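Local coordinates for putative acetamidase/formamidase (Yersinia enterocolitica subsp. palearctica serotype O:3, PDB 5UBU), which probably hydrolyses the carbon-nitrogen bond of linear amides other than peptides, at residues R55-T60 with I240-V245; V104-M109 with P201-Y206; M109-V114 with L164-H169; N115-C120 with V146-L151; V196-P201 with K308-N313. All blocks are in the same frame, centred on the assembly; numbering follows the deposited sequence.

Interaction 1 (R55-T60 with I240-V245)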
# COMPACT_ATOMS: atom_id res chain seq x y z
N ARG B 55 10.07 -27.24 30.12
CA ARG B 55 11.09 -26.36 29.57
C ARG B 55 11.78 -27.07 28.41
O ARG B 55 11.88 -28.30 28.40
CB ARG B 55 12.10 -25.97 30.66
CG ARG B 55 11.53 -24.98 31.65
CD ARG B 55 12.35 -24.78 32.91
NE ARG B 55 13.61 -24.11 32.57
CZ ARG B 55 14.82 -24.66 32.60
NH1 ARG B 55 15.88 -23.94 32.27
NH2 ARG B 55 15.00 -25.91 33.02
N VAL B 56 12.22 -26.30 27.42
CA VAL B 56 12.92 -26.84 26.26
C VAL B 56 14.15 -25.98 25.99
O VAL B 56 14.05 -24.76 25.92
CB VAL B 56 12.04 -26.88 24.99
CG1 VAL B 56 12.80 -27.51 23.83
CG2 VAL B 56 10.77 -27.66 25.26
N ILE B 57 15.31 -26.63 25.88
CA ILE B 57 16.56 -25.96 25.59
C ILE B 57 16.83 -26.25 24.12
O ILE B 57 17.21 -27.36 23.76
CB ILE B 57 17.71 -26.50 26.46
CG1 ILE B 57 17.37 -26.35 27.96
CG2 ILE B 57 19.02 -25.79 26.12
CD1 ILE B 57 18.41 -26.92 28.90
N VAL B 58 16.62 -25.24 23.27
CA VAL B 58 16.78 -25.40 21.83
C VAL B 58 18.13 -24.92 21.29
O VAL B 58 18.53 -23.79 21.54
CB VAL B 58 15.69 -24.60 21.07
CG1 VAL B 58 15.76 -24.90 19.58
CG2 VAL B 58 14.31 -24.94 21.60
N ASP B 59 18.80 -25.78 20.53
CA ASP B 59 20.07 -25.46 19.87
C ASP B 59 19.70 -25.00 18.45
O ASP B 59 19.71 -25.79 17.51
CB ASP B 59 21.00 -26.68 19.81
CG ASP B 59 21.53 -27.10 21.19
OD1 ASP B 59 21.41 -26.32 22.16
OD2 ASP B 59 22.09 -28.21 21.29
N THR B 60 19.37 -23.72 18.31
CA THR B 60 18.97 -23.17 17.01
C THR B 60 20.13 -22.95 16.04
O THR B 60 21.28 -22.81 16.46
CB THR B 60 18.26 -21.81 17.15
OG1 THR B 60 19.18 -20.82 17.62
CG2 THR B 60 17.07 -21.90 18.09
N ILE B 240 21.44 -20.93 21.97
CA ILE B 240 20.96 -21.88 22.95
C ILE B 240 19.81 -21.11 23.57
O ILE B 240 20.01 -20.30 24.48
CB ILE B 240 22.01 -22.25 24.02
CG1 ILE B 240 23.26 -22.86 23.37
CG2 ILE B 240 21.41 -23.23 25.03
CD1 ILE B 240 24.37 -23.21 24.33
N THR B 241 18.61 -21.32 23.03
CA THR B 241 17.40 -20.64 23.50
C THR B 241 16.63 -21.56 24.42
O THR B 241 16.25 -22.66 24.03
CB THR B 241 16.50 -20.25 22.31
OG1 THR B 241 17.21 -19.34 21.46
CG2 THR B 241 15.22 -19.60 22.79
N THR B 242 16.41 -21.10 25.65
CA THR B 242 15.66 -21.85 26.65
C THR B 242 14.28 -21.24 26.80
O THR B 242 14.16 -20.05 27.08
CB THR B 242 16.39 -21.88 28.01
OG1 THR B 242 17.66 -22.52 27.85
CG2 THR B 242 15.59 -22.67 29.04
N ILE B 243 13.25 -22.06 26.61
CA ILE B 243 11.86 -21.61 26.70
C ILE B 243 11.04 -22.46 27.66
O ILE B 243 11.41 -23.60 27.97
CB ILE B 243 11.17 -21.64 25.32
CG1 ILE B 243 11.14 -23.07 24.74
CG2 ILE B 243 11.87 -20.71 24.35
CD1 ILE B 243 10.46 -23.18 23.40
N LYS B 244 9.93 -21.89 28.13
CA LYS B 244 8.99 -22.59 29.00
C LYS B 244 7.68 -22.49 28.20
O LYS B 244 7.23 -21.40 27.88
CB LYS B 244 8.84 -21.92 30.38
CG LYS B 244 8.50 -22.84 31.55
CD LYS B 244 7.62 -22.23 32.63
CE LYS B 244 7.65 -23.03 33.94
NZ LYS B 244 6.46 -22.77 34.79
N VAL B 245 7.11 -23.63 27.85
CA VAL B 245 5.90 -23.68 27.04
C VAL B 245 4.73 -24.16 27.89
O VAL B 245 4.84 -25.20 28.55
CB VAL B 245 6.10 -24.64 25.85
CG1 VAL B 245 4.85 -24.68 24.96
CG2 VAL B 245 7.33 -24.23 25.05

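Interaction 2 (V104-M109 with P201-Y206)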
# COMPACT_ATOMS: atom_id res chain seq x y z
N VAL B 104 4.54 -19.14 25.14
CA VAL B 104 5.98 -19.42 25.06
C VAL B 104 6.75 -18.34 25.80
O VAL B 104 6.86 -17.21 25.33
CB VAL B 104 6.46 -19.48 23.59
CG1 VAL B 104 7.95 -19.80 23.54
CG2 VAL B 104 5.66 -20.51 22.81
N TYR B 105 7.28 -18.70 26.96
CA TYR B 105 8.08 -17.78 27.76
C TYR B 105 9.55 -18.03 27.49
O TYR B 105 10.04 -19.12 27.72
CB TYR B 105 7.77 -17.91 29.25
CG TYR B 105 8.73 -17.15 30.13
CD1 TYR B 105 8.83 -15.76 30.03
CD2 TYR B 105 9.52 -17.80 31.07
CE1 TYR B 105 9.73 -15.05 30.81
CE2 TYR B 105 10.41 -17.08 31.87
CZ TYR B 105 10.51 -15.71 31.73
OH TYR B 105 11.38 -14.99 32.50
N ILE B 106 10.26 -17.03 26.97
CA ILE B 106 11.68 -17.17 26.69
C ILE B 106 12.45 -16.80 27.96
O ILE B 106 12.33 -15.68 28.45
CB ILE B 106 12.11 -16.28 25.50
CG1 ILE B 106 11.26 -16.60 24.26
CG2 ILE B 106 13.59 -16.47 25.21
CD1 ILE B 106 11.49 -15.68 23.08
N GLU B 107 13.22 -17.74 28.49
CA GLU B 107 13.98 -17.49 29.71
C GLU B 107 15.31 -16.84 29.43
O GLU B 107 15.69 -15.87 30.09
CB GLU B 107 14.28 -18.79 30.47
CG GLU B 107 13.07 -19.54 31.01
CD GLU B 107 13.47 -20.74 31.83
OE1 GLU B 107 12.58 -21.53 32.22
OE2 GLU B 107 14.69 -20.91 32.08
N SER B 108 16.02 -17.41 28.46
CA SER B 108 17.35 -16.95 28.10
C SER B 108 17.76 -17.34 26.69
O SER B 108 17.21 -18.28 26.09
CB SER B 108 18.35 -17.54 29.09
OG SER B 108 18.27 -18.95 29.09
N MSE B 109 18.75 -16.62 26.17
CA MSE B 109 19.29 -16.84 24.83
C MSE B 109 20.77 -16.55 24.89
O MSE B 109 21.17 -15.42 25.20
CB MSE B 109 18.61 -15.91 23.84
CG MSE B 109 17.16 -16.31 23.59
SE MSE B 109 16.38 -15.14 22.22
CE MSE B 109 17.41 -15.76 20.67
N PRO B 201 14.24 -12.74 25.83
CA PRO B 201 14.21 -13.09 27.25
C PRO B 201 13.32 -12.13 28.03
O PRO B 201 13.42 -10.93 27.85
CB PRO B 201 15.66 -12.96 27.68
CG PRO B 201 16.43 -13.27 26.43
CD PRO B 201 15.61 -12.76 25.29
N GLY B 202 12.44 -12.68 28.86
CA GLY B 202 11.52 -11.88 29.65
C GLY B 202 10.19 -11.60 28.97
O GLY B 202 9.40 -10.80 29.47
N SER B 203 9.93 -12.27 27.84
CA SER B 203 8.67 -12.08 27.11
C SER B 203 7.92 -13.41 27.03
O SER B 203 8.53 -14.47 27.03
CB SER B 203 8.93 -11.58 25.69
OG SER B 203 9.49 -12.60 24.85
N ILE B 204 6.60 -13.31 26.95
CA ILE B 204 5.72 -14.46 26.83
C ILE B 204 4.92 -14.22 25.57
O ILE B 204 4.22 -13.22 25.49
CB ILE B 204 4.73 -14.59 28.01
CG1 ILE B 204 5.47 -14.61 29.35
CG2 ILE B 204 3.89 -15.85 27.86
CD1 ILE B 204 4.55 -14.59 30.57
N THR B 205 5.04 -15.10 24.59
CA THR B 205 4.29 -14.95 23.33
C THR B 205 3.12 -15.95 23.33
O THR B 205 3.30 -17.13 23.65
CB THR B 205 5.20 -15.18 22.10
OG1 THR B 205 6.28 -14.25 22.12
CG2 THR B 205 4.42 -14.99 20.81
N TYR B 206 1.94 -15.45 22.97
CA TYR B 206 0.72 -16.26 22.91
C TYR B 206 0.37 -16.53 21.46
O TYR B 206 0.17 -15.60 20.69
CB TYR B 206 -0.42 -15.54 23.62
CG TYR B 206 -0.10 -15.24 25.08
CD1 TYR B 206 -0.07 -16.26 26.02
CD2 TYR B 206 0.15 -13.95 25.51
CE1 TYR B 206 0.23 -16.00 27.35
CE2 TYR B 206 0.44 -13.68 26.84
CZ TYR B 206 0.48 -14.71 27.76
OH TYR B 206 0.76 -14.47 29.08
O HOH W 1 8.18 -15.07 23.69

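Interaction 3 (M109-V114 with L164-H169)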
# COMPACT_ATOMS: atom_id res chain seq x y z
N MSE B 109 18.75 -16.62 26.17
CA MSE B 109 19.29 -16.84 24.83
C MSE B 109 20.77 -16.55 24.89
O MSE B 109 21.17 -15.42 25.20
CB MSE B 109 18.61 -15.91 23.84
CG MSE B 109 17.16 -16.31 23.59
SE MSE B 109 16.38 -15.14 22.22
CE MSE B 109 17.41 -15.76 20.67
N LEU B 110 21.59 -17.55 24.61
CA LEU B 110 23.04 -17.40 24.62
C LEU B 110 23.60 -17.81 23.27
O LEU B 110 22.98 -18.61 22.56
CB LEU B 110 23.66 -18.28 25.71
CG LEU B 110 23.17 -18.06 27.15
CD1 LEU B 110 23.76 -19.10 28.08
CD2 LEU B 110 23.48 -16.64 27.61
N PRO B 111 24.76 -17.25 22.87
CA PRO B 111 25.35 -17.65 21.59
C PRO B 111 25.90 -19.06 21.71
O PRO B 111 26.42 -19.43 22.76
CB PRO B 111 26.46 -16.62 21.35
CG PRO B 111 26.73 -16.01 22.68
CD PRO B 111 25.49 -16.13 23.50
N ARG B 112 25.75 -19.84 20.65
CA ARG B 112 26.18 -21.23 20.63
C ARG B 112 27.45 -21.41 19.80
O ARG B 112 27.61 -20.76 18.77
CB ARG B 112 25.03 -22.09 20.07
CG ARG B 112 25.20 -23.59 20.24
CD ARG B 112 23.89 -24.31 19.96
NE ARG B 112 23.44 -24.13 18.58
CZ ARG B 112 23.76 -24.92 17.55
NH1 ARG B 112 24.54 -25.98 17.71
NH2 ARG B 112 23.28 -24.64 16.34
N GLY B 113 28.34 -22.28 20.27
CA GLY B 113 29.61 -22.56 19.60
C GLY B 113 30.79 -21.83 20.22
O GLY B 113 30.61 -20.85 20.93
N VAL B 114 31.99 -22.33 19.95
CA VAL B 114 33.24 -21.72 20.44
C VAL B 114 33.58 -20.51 19.55
O VAL B 114 33.58 -20.62 18.32
CB VAL B 114 34.40 -22.73 20.42
CG1 VAL B 114 35.68 -22.10 20.97
CG2 VAL B 114 34.03 -23.97 21.21
N LEU B 164 27.56 -2.69 19.96
CA LEU B 164 26.13 -2.69 20.31
C LEU B 164 25.83 -3.62 21.48
O LEU B 164 26.51 -4.64 21.66
CB LEU B 164 25.32 -3.15 19.11
CG LEU B 164 25.61 -2.44 17.79
CD1 LEU B 164 24.74 -3.05 16.70
CD2 LEU B 164 25.39 -0.94 17.95
N PRO B 165 24.81 -3.27 22.29
CA PRO B 165 24.46 -4.18 23.38
C PRO B 165 23.83 -5.46 22.85
O PRO B 165 23.20 -5.45 21.79
CB PRO B 165 23.43 -3.38 24.20
CG PRO B 165 23.62 -1.97 23.81
CD PRO B 165 24.08 -2.00 22.39
N TYR B 166 23.99 -6.54 23.59
CA TYR B 166 23.43 -7.83 23.22
C TYR B 166 21.98 -7.88 23.70
O TYR B 166 21.71 -8.03 24.89
CB TYR B 166 24.28 -8.95 23.85
CG TYR B 166 23.77 -10.36 23.63
CD1 TYR B 166 23.88 -10.98 22.38
CD2 TYR B 166 23.23 -11.10 24.69
CE1 TYR B 166 23.42 -12.28 22.19
CE2 TYR B 166 22.78 -12.39 24.50
CZ TYR B 166 22.87 -12.97 23.25
OH TYR B 166 22.41 -14.25 23.06
N LYS B 167 21.05 -7.70 22.76
CA LYS B 167 19.61 -7.74 23.03
C LYS B 167 19.03 -8.83 22.14
O LYS B 167 18.43 -8.54 21.10
CB LYS B 167 18.96 -6.39 22.70
CG LYS B 167 19.44 -5.22 23.56
CD LYS B 167 18.93 -5.27 25.00
CE LYS B 167 17.44 -4.99 25.07
NZ LYS B 167 17.10 -3.64 24.50
N PRO B 168 19.20 -10.09 22.53
CA PRO B 168 18.72 -11.17 21.68
C PRO B 168 17.20 -11.34 21.68
O PRO B 168 16.52 -10.93 22.62
CB PRO B 168 19.38 -12.40 22.29
CG PRO B 168 19.43 -12.08 23.74
CD PRO B 168 19.75 -10.61 23.80
N HIS B 169 16.70 -11.93 20.59
CA HIS B 169 15.27 -12.21 20.44
C HIS B 169 15.09 -13.21 19.31
O HIS B 169 15.97 -13.37 18.46
CB HIS B 169 14.46 -10.96 20.15
CG HIS B 169 14.83 -10.29 18.86
ND1 HIS B 169 15.87 -9.39 18.76
CD2 HIS B 169 14.29 -10.39 17.62
CE1 HIS B 169 15.96 -8.97 17.51
NE2 HIS B 169 15.02 -9.55 16.80

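Interaction 4 (N115-C120 with V146-L151)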
# COMPACT_ATOMS: atom_id res chain seq x y z
N ASN B 115 33.88 -19.37 20.18
CA ASN B 115 34.20 -18.12 19.46
C ASN B 115 33.06 -17.85 18.48
O ASN B 115 33.26 -17.81 17.26
CB ASN B 115 35.57 -18.21 18.77
CG ASN B 115 36.72 -18.27 19.77
OD1 ASN B 115 36.65 -17.64 20.83
ND2 ASN B 115 37.80 -18.99 19.42
N PRO B 116 31.85 -17.64 19.03
CA PRO B 116 30.64 -17.44 18.22
C PRO B 116 30.60 -16.16 17.41
O PRO B 116 31.05 -15.10 17.88
CB PRO B 116 29.53 -17.42 19.27
CG PRO B 116 30.18 -16.89 20.49
CD PRO B 116 31.60 -17.36 20.47
N HIS B 117 30.06 -16.26 16.21
CA HIS B 117 29.92 -15.10 15.34
C HIS B 117 28.49 -14.97 14.82
O HIS B 117 27.84 -15.97 14.51
CB HIS B 117 30.88 -15.14 14.14
CG HIS B 117 32.33 -15.01 14.52
ND1 HIS B 117 33.12 -16.11 14.80
CD2 HIS B 117 33.13 -13.92 14.63
CE1 HIS B 117 34.35 -15.70 15.06
NE2 HIS B 117 34.39 -14.38 14.95
N GLY B 118 28.02 -13.73 14.77
CA GLY B 118 26.72 -13.39 14.21
C GLY B 118 26.99 -12.97 12.78
O GLY B 118 28.12 -12.73 12.42
N ILE B 119 25.95 -12.87 11.96
CA ILE B 119 26.09 -12.48 10.56
C ILE B 119 25.01 -11.54 10.07
O ILE B 119 23.83 -11.81 10.26
CB ILE B 119 26.01 -13.73 9.64
CG1 ILE B 119 27.14 -14.71 9.98
CG2 ILE B 119 26.16 -13.33 8.17
CD1 ILE B 119 26.98 -16.08 9.32
N CYS B 120 25.41 -10.44 9.45
CA CYS B 120 24.47 -9.51 8.85
C CYS B 120 24.82 -9.55 7.37
O CYS B 120 26.00 -9.58 7.01
CB CYS B 120 24.61 -8.09 9.39
SG CYS B 120 23.43 -6.94 8.59
N VAL B 146 28.47 -8.90 3.36
CA VAL B 146 28.42 -9.83 4.49
C VAL B 146 29.33 -9.30 5.60
O VAL B 146 30.46 -8.87 5.34
CB VAL B 146 28.92 -11.24 4.10
CG1 VAL B 146 28.97 -12.16 5.31
CG2 VAL B 146 28.04 -11.84 3.01
N ARG B 147 28.82 -9.33 6.82
CA ARG B 147 29.57 -8.90 7.99
C ARG B 147 29.59 -10.05 8.99
O ARG B 147 28.54 -10.55 9.36
CB ARG B 147 28.94 -7.69 8.62
CG ARG B 147 29.04 -6.39 7.84
CD ARG B 147 30.49 -5.91 7.65
NE ARG B 147 31.34 -6.26 8.78
CZ ARG B 147 31.40 -5.61 9.95
NH1 ARG B 147 30.64 -4.56 10.21
NH2 ARG B 147 32.24 -6.04 10.89
N MSE B 148 30.79 -10.46 9.41
CA MSE B 148 30.98 -11.53 10.41
C MSE B 148 31.25 -10.75 11.66
O MSE B 148 32.29 -10.13 11.79
CB MSE B 148 32.17 -12.40 10.10
CG MSE B 148 31.96 -13.24 8.85
SE MSE B 148 30.92 -14.81 9.39
CE MSE B 148 32.21 -15.84 10.45
N ILE B 149 30.31 -10.75 12.58
CA ILE B 149 30.42 -10.01 13.82
C ILE B 149 30.67 -10.92 15.00
O ILE B 149 29.92 -11.84 15.26
CB ILE B 149 29.12 -9.20 14.10
CG1 ILE B 149 28.67 -8.40 12.87
CG2 ILE B 149 29.29 -8.33 15.34
CD1 ILE B 149 29.79 -7.64 12.20
N LYS B 150 31.73 -10.62 15.74
CA LYS B 150 32.09 -11.38 16.93
C LYS B 150 31.07 -10.95 17.97
O LYS B 150 30.58 -9.83 17.94
CB LYS B 150 33.50 -10.99 17.35
CG LYS B 150 34.25 -11.94 18.27
CD LYS B 150 35.68 -11.39 18.47
CE LYS B 150 36.73 -12.46 18.78
NZ LYS B 150 36.98 -13.33 17.59
N LEU B 151 30.71 -11.85 18.87
CA LEU B 151 29.73 -11.49 19.90
C LEU B 151 29.83 -12.36 21.14
O LEU B 151 30.48 -13.40 21.11
CB LEU B 151 28.30 -11.49 19.32
CG LEU B 151 27.75 -12.68 18.52
CD1 LEU B 151 27.57 -13.90 19.38
CD2 LEU B 151 26.42 -12.32 17.89

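Interaction 5 (V196-P201 with K308-N313)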
# COMPACT_ATOMS: atom_id res chain seq x y z
N VAL B 196 10.16 -9.33 15.52
CA VAL B 196 9.76 -8.30 16.48
C VAL B 196 10.79 -8.36 17.60
O VAL B 196 10.84 -9.35 18.34
CB VAL B 196 8.33 -8.56 17.03
CG1 VAL B 196 8.00 -7.59 18.16
CG2 VAL B 196 7.31 -8.43 15.91
N PRO B 197 11.62 -7.31 17.75
CA PRO B 197 12.70 -7.25 18.76
C PRO B 197 12.29 -7.57 20.20
O PRO B 197 13.13 -8.02 20.98
CB PRO B 197 13.17 -5.80 18.70
CG PRO B 197 12.84 -5.36 17.33
CD PRO B 197 11.59 -6.08 16.93
N ASP B 198 11.03 -7.34 20.53
CA ASP B 198 10.51 -7.57 21.88
C ASP B 198 10.34 -9.04 22.29
O ASP B 198 10.22 -9.35 23.47
CB ASP B 198 9.17 -6.86 22.03
CG ASP B 198 9.27 -5.38 21.76
OD1 ASP B 198 9.73 -4.63 22.64
OD2 ASP B 198 8.85 -4.96 20.68
N ILE B 199 10.34 -9.94 21.31
CA ILE B 199 10.17 -11.38 21.56
C ILE B 199 11.51 -12.01 21.95
O ILE B 199 12.09 -12.81 21.22
CB ILE B 199 9.51 -12.06 20.34
CG1 ILE B 199 8.14 -11.44 20.12
CG2 ILE B 199 9.37 -13.57 20.56
CD1 ILE B 199 7.42 -11.93 18.89
N GLY B 200 11.99 -11.64 23.14
CA GLY B 200 13.25 -12.15 23.67
C GLY B 200 13.10 -12.53 25.14
O GLY B 200 11.98 -12.65 25.64
N PRO B 201 14.24 -12.74 25.83
CA PRO B 201 14.21 -13.09 27.25
C PRO B 201 13.32 -12.13 28.03
O PRO B 201 13.42 -10.93 27.85
CB PRO B 201 15.66 -12.96 27.68
CG PRO B 201 16.43 -13.27 26.43
CD PRO B 201 15.61 -12.76 25.29
N LYS B 308 1.23 2.52 21.65
CA LYS B 308 2.62 2.50 21.20
C LYS B 308 2.74 1.51 20.06
O LYS B 308 2.10 0.46 20.07
CB LYS B 308 3.61 2.13 22.30
CG LYS B 308 3.74 3.05 23.51
CD LYS B 308 3.75 4.51 23.14
CE LYS B 308 3.99 5.37 24.38
NZ LYS B 308 3.69 6.76 24.01
N VAL B 309 3.53 1.84 19.04
CA VAL B 309 3.70 0.93 17.91
C VAL B 309 5.15 0.53 17.72
O VAL B 309 6.06 1.37 17.82
CB VAL B 309 3.14 1.54 16.61
CG1 VAL B 309 3.56 0.74 15.37
CG2 VAL B 309 1.63 1.62 16.69
N ARG B 310 5.34 -0.76 17.46
CA ARG B 310 6.64 -1.30 17.17
C ARG B 310 6.65 -1.85 15.77
O ARG B 310 5.90 -2.77 15.47
CB ARG B 310 7.05 -2.40 18.16
CG ARG B 310 8.26 -3.21 17.70
CD ARG B 310 9.26 -3.41 18.80
NE ARG B 310 10.14 -2.26 18.96
CZ ARG B 310 10.96 -2.06 19.99
NH1 ARG B 310 10.99 -2.88 21.04
NH2 ARG B 310 11.73 -0.96 20.00
N LEU B 311 7.50 -1.28 14.92
CA LEU B 311 7.65 -1.80 13.58
C LEU B 311 8.63 -2.97 13.73
O LEU B 311 9.78 -2.79 14.12
CB LEU B 311 8.19 -0.73 12.64
CG LEU B 311 8.51 -1.22 11.21
CD1 LEU B 311 7.27 -1.81 10.58
CD2 LEU B 311 9.07 -0.11 10.35
N GLY B 312 8.15 -4.18 13.46
CA GLY B 312 8.96 -5.38 13.53
C GLY B 312 9.83 -5.47 12.31
O GLY B 312 10.98 -5.02 12.32
N ASN B 313 9.29 -6.04 11.23
CA ASN B 313 10.04 -6.18 9.99
C ASN B 313 9.29 -5.45 8.90
O ASN B 313 8.09 -5.27 8.98
CB ASN B 313 10.21 -7.67 9.62
CG ASN B 313 9.02 -8.25 8.86
OD1 ASN B 313 8.83 -7.95 7.68
ND2 ASN B 313 8.29 -9.16 9.50

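Interaction 1 (R55-T60 with I240-V245)
I57 CG1 and T242 OG1 both stand anti to their own carbonyl carbons (chi1 -57° and -61°), and this lays the two side chains alongside each other on one face of the sheet, I57 CG1 3.8 Å from T242 OG1. Next along the same face, the branch methyls I57 CG2 and I240 CG2 meet at 3.7 Å, with both side chains pointing the same way. R55 shares this face. Its chain bends at chi3 (68°), bringing NH1 to 3.5 Å from T242 CG2, while its CG rests 3.7 Å from K244 CG before the lysine leads off. The charged end of R55 is held by E107 of strand 101-111, which forms a salt bridge with NE. On the other face V56 CB packs on I243 CG1 at 3.9 Å, and V58 and T241 lie against I218 of strand 214-222. Between the faces runs the backbone ladder: V56 and I243 bond each other both ways, as do V58 and T241, V58 N reaching T241 O at 2.7 Å. Hydrogen-bonded pairs alternate with the non-hydrogen-bonded pairs R55-K244, I57-T242 and D59-I240, the regular register of an antiparallel beta ladder in a large mixed sheet.

Interaction 2 (V104-M109 with P201-Y206)
Strands 101-111 and 203-208 are antiparallel neighbours in the large mixed sheet, and V104 and T205 are a hydrogen-bonded pair of their ladder. V104 N bonds T205 O at 2.8 Å; in return T205 N gives its hydrogen to V104 O from above the carbonyl plane. The same carbonyl receives a hydrogen from a water at 3.0 Å from V104 O. That water also donates to S203 OG, which bonds G200 O as well, and lies 2.6 Å from T205 OG1, so it ties both strands together on the face of V104 and T205. On the other face the Y105 ring crosses I204 at a slant, CD1 3.6 Å from I204 CG1. CG of Y105 lies anti to its backbone nitrogen (chi1 170°), which carries the ring along to G202, with CE1 3.8 Å from G202 CA. Beyond the regular pairs, I106 N bonds S203 O and G202 N bonds I106 O at 3.0 Å. P201 ends the contact, its CD 4.0 Å from the selenium of selenomethionine M109. E107 and S108 point away from this partner and both face T242 of strand 239-248: a classic beta bulge, in an antiparallel strand bonded on both flanks.

Interaction 3 (M109-V114 with L164-H169)
Y166 OH donates a hydrogen bond to M109 O at 2.7 Å, the hydrogen bond that joins the two segments. With chi1 at 176°, Y166 extends its ring toward strand 101-111; the hydroxyl meets the carbonyl from well above its plane, 60° out of it, while the oxygen of M109 lies at the ring edge. P168 CD sits over one face of that ring near its rim, 3.5 Å above the plane, and P111 CD approaches obliquely, 3.6 Å from Y166 OH. The tight part continues along selenomethionine M109: its CB touches P168 CB at 3.9 Å, and the bent end brings SE to 3.6 Å from H169 CA. By contrast, L110 points away on the exposed side, and the chain from R112 through the exposed G113 and V114 diverges from its partner. The bond from CA to CB of H169 points away from M109; the NE2 end bonds Q225, and the ring meets that of H222, a sodium ligand. Around the contact, F237 of strand 236-237 touches both P111 and Y166, T241 of strand 239-248 lies against M109, and I240 bonds the backbone of L110.

Interaction 4 (N115-C120 with V146-L151)
H117 and K150 cross obliquely, the imidazole reaching the lysine backbone with H117 CD2 3.6 Å from K150 CA. M148, a selenomethionine, comes to H117 at about a right angle: its chain bends at chi2 and chi3 (-82° and -71°), folding CE back to 4.0 Å from H117 CB. The same fold sets M148 beside I119, both pointing the same way, with SE 3.8 Å from I119 CG1. Farther along, I119 CG2 lies 4.2 Å from V146 CG1. L151 is turned differently. Its CG sits between backbone nitrogen and carbonyl carbon (chi1 51°), which brings CD2 to 3.8 Å from the bare backbone of G118 at CA and CD1 to 4.0 Å from P116 CB. On the face of C120, R147 and I149, the arginine bends back so that I149 CD1 lies over one face of its guanidinium, toward the rim. That group is further held by a salt bridge to E71, a hydrogen bond to W158 O and a cation-pi contact with the W158 ring. Paired backbone bonds join G118 with I149 and C120 with R147; the bond from L151 N to P116 O is weak. Strand 145-151 lies between 117-122 and 155-157, and the I119 backbone bonds that of E236, a sodium ligand. P111 of strand 101-111 touches P116 and L151, while Q305 and M301 of the second subunit pack on C120 and R147.

Interaction 5 (V196-P201 with K308-N313)
V196 to I199 make a type I beta turn, closed by I199 N on V196 O, which turns P197 and D198 toward R310 of strand 308-313 and brings V196 CA to 4.2 Å from G312 CA. D198 and R310 approach from opposite directions and form a salt bridge, D198 OD1 2.7 Å from R310 NH1. Angle makes that hydrogen bond weak; NH1 also reaches OD2, but the modelled place of OD2 is less certain. The carboxylate comes in at the guanidinium edge, with D198 CG in the guanidinium plane. R310 starts out extended (chi1 167°), and bends further along the chain, including chi3 at -83°, bring the guanidinium against the turn, with P197 CB over one of its faces. The aliphatic part packs too: P197 CD is 4.0 Å from R310 CD. At the other end V196 CG2 rests 4.2 Å from G312 CA. A long, weak ion pair links R310 NH2 with D227; another D227, of the second subunit, accepts a hydrogen bond from V309 N. N313 ND2 bonds M194 O, and its side chain touches D195, a sodium ligand. G312 and N313 both face T320 across the sheet, a classic beta bulge, and I199 centres an inverse gamma turn at the end of the beta turn.

In the fold
Interactions 1, 2, 3 and 5 all reach the nine-stranded mixed sheet. Strands 239-248 and 101-111 are direct neighbours in it; the centres of interactions 1 and 2 lie about 10 Å apart, and the R55-E107 salt bridge joins the two contacts. Strand 308-313 of interaction 5 is the outermost strand on the far side. M109 links interactions 2 and 3, and P201 links 2 and 5. Interaction 4 lies farthest out, its centre about 20 Å from the chain centre, but touches interaction 3 through P111. Along the chain, interactions 2, 3 and 4 fall between the two segments of interaction 1, whereas 5 alternates with 1 and 2. Sequence-distant pieces thus converge around the two-sodium site; the H169 side chain lies about 7 Å from a bound sodium ion.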